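Local coordinates for protein glutathione S-transferase (Xanthomonas axonopodis pv. citri, PDB 6NV6) that binds glutathione and, as a theta-class transferase of a citrus canker pathogen, probably conjugates its thiol to electrophilic substrates, at residues Asn14-Ala18 / Ser68-Val72. Numbering follows the deposited sequence.
Sequences NVRKA and SNAIV
Lys17 reaches Asn69 because its CG lies anti to its own carbonyl carbon (chi1 -71°) and its chain then bends about CG-CD, carrying NZ back along the helix toward Asn14; Asn69, with CG likewise anti to its carbonyl carbon, brings OD1 to meet it. The resulting hydrogen bond, Lys17 NZ to Asn69 OD1, is 3.1 Å long, and the ammonium sits above the amide plane, 38° out of it, rather than on a lone pair. A second bond, from Lys17 NZ to Asn14 OD1 at 2.9 Å, is the shorter, with NZ tilted from the carbonyl plane. Two amide oxygens thus hold the ammonium of a buried lysine, an arrangement that would probably help to offset its charge. Ser68 packs alongside this pair of bonds: its CB lies 3.4 Å from Lys17 NZ, and its OG stands beside the Asn14 side chain, where the angle to OD1 is too poor for a hydrogen bond. Farther along, Ala18 CB meets Ile71 CG2 in an apolar contact at 3.9 Å, while Val72 CG2 lies against Lys17 O, with Lys17 CB 4.1 Å from it. The segment axes run nearly parallel, 4° apart and 8.9 Å at closest approach, so helices 13-25 and 68-79 run side by side here, within the thioredoxin-like domain of the GST fold. Pro56, just before strand 57-60, touches Asn14 and Ser68, whereas the all-helical domain packs on Lys17 through Pro164 and Phe168 of helix 163-174 and on Asn69 and Val72 through Met98 of helix 88-118.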
loop_
_atom_site.group_PDB
_atom_site.type_symbol
_atom_site.label_atom_id
_atom_site.label_comp_id
_atom_site.label_asym_id
_atom_site.label_seq_id
_atom_site.Cartn_x
_atom_site.Cartn_y
_atom_site.Cartn_z
ATOM N N ASN A 14 -4.727 -2.408 -3.153
ATOM C CA ASN A 14 -5.671 -1.416 -2.669
ATOM C C ASN A 14 -6.479 -1.958 -1.496
ATOM O O ASN A 14 -6.703 -1.250 -0.506
ATOM C CB ASN A 14 -6.585 -0.985 -3.808
ATOM C CG ASN A 14 -5.903 -0.035 -4.771
ATOM O OD1 ASN A 14 -4.941 0.637 -4.413
ATOM N ND2 ASN A 14 -6.407 0.036 -5.995
ATOM N N VAL A 15 -6.908 -3.219 -1.583
ATOM C CA VAL A 15 -7.633 -3.831 -0.481
ATOM C C VAL A 15 -6.694 -4.048 0.702
ATOM O O VAL A 15 -7.081 -3.871 1.864
ATOM C CB VAL A 15 -8.294 -5.140 -0.968
ATOM C CG1 VAL A 15 -9.018 -5.859 0.168
ATOM C CG2 VAL A 15 -9.242 -4.872 -2.150
ATOM N N ARG A 16 -5.431 -4.388 0.424
ATOM C CA ARG A 16 -4.449 -4.497 1.497
ATOM C C ARG A 16 -4.334 -3.192 2.267
ATOM O O ARG A 16 -4.246 -3.195 3.500
ATOM C CB ARG A 16 -3.086 -4.881 0.929
ATOM C CG ARG A 16 -2.940 -6.336 0.543
ATOM C CD ARG A 16 -1.582 -6.568 -0.121
ATOM N NE ARG A 16 -1.381 -7.969 -0.469
ATOM C CZ ARG A 16 -1.200 -8.416 -1.706
ATOM N NH1 ARG A 16 -1.167 -7.565 -2.723
ATOM N NH2 ARG A 16 -1.045 -9.716 -1.916
ATOM N N LYS A 17 -4.319 -2.066 1.547
ATOM C CA LYS A 17 -4.289 -0.751 2.179
ATOM C C LYS A 17 -5.376 -0.619 3.228
ATOM O O LYS A 17 -5.141 -0.097 4.327
ATOM C CB LYS A 17 -4.495 0.342 1.137
ATOM C CG LYS A 17 -3.368 0.580 0.179
ATOM C CD LYS A 17 -3.701 1.832 -0.591
ATOM C CE LYS A 17 -3.154 1.822 -1.987
ATOM N NZ LYS A 17 -3.920 2.814 -2.771
ATOM N N ALA A 18 -6.581 -1.078 2.900
ATOM C CA ALA A 18 -7.701 -0.907 3.807
ATOM C C ALA A 18 -7.643 -1.906 4.955
ATOM O O ALA A 18 -7.884 -1.533 6.108
ATOM C CB ALA A 18 -9.011 -1.042 3.031
ATOM N N SER A 68 -9.335 3.698 -2.103
ATOM C CA SER A 68 -8.370 3.153 -1.145
ATOM C C SER A 68 -7.888 4.226 -0.166
ATOM O O SER A 68 -8.063 4.115 1.056
ATOM C CB SER A 68 -7.173 2.588 -1.900
ATOM O OG SER A 68 -7.595 1.897 -3.072
ATOM N N ASN A 69 -7.284 5.295 -0.701
ATOM C CA ASN A 69 -6.621 6.262 0.166
ATOM C C ASN A 69 -7.623 7.082 0.970
ATOM O O ASN A 69 -7.323 7.471 2.104
ATOM C CB ASN A 69 -5.700 7.167 -0.658
ATOM C CG ASN A 69 -4.562 6.408 -1.322
ATOM O OD1 ASN A 69 -4.275 5.259 -0.979
ATOM N ND2 ASN A 69 -3.919 7.046 -2.287
ATOM N N ALA A 70 -8.807 7.351 0.413
ATOM C CA ALA A 70 -9.873 7.941 1.213
ATOM C C ALA A 70 -10.293 7.000 2.340
ATOM O O ALA A 70 -10.507 7.439 3.479
ATOM C CB ALA A 70 -11.065 8.293 0.323
ATOM N N ILE A 71 -10.430 5.706 2.036
ATOM C CA ILE A 71 -10.743 4.723 3.066
ATOM C C ILE A 71 -9.693 4.767 4.167
ATOM O O ILE A 71 -10.015 4.694 5.360
ATOM C CB ILE A 71 -10.859 3.315 2.449
ATOM C CG1 ILE A 71 -12.054 3.246 1.494
ATOM C CG2 ILE A 71 -11.011 2.258 3.532
ATOM C CD1 ILE A 71 -12.039 2.044 0.588
ATOM N N VAL A 72 -8.422 4.905 3.790
ATOM C CA VAL A 72 -7.363 4.916 4.796
ATOM C C VAL A 72 -7.491 6.158 5.659
ATOM O O VAL A 72 -7.588 6.078 6.890
ATOM C CB VAL A 72 -5.975 4.839 4.129
ATOM C CG1 VAL A 72 -4.862 5.173 5.133
ATOM C CG2 VAL A 72 -5.746 3.461 3.490
#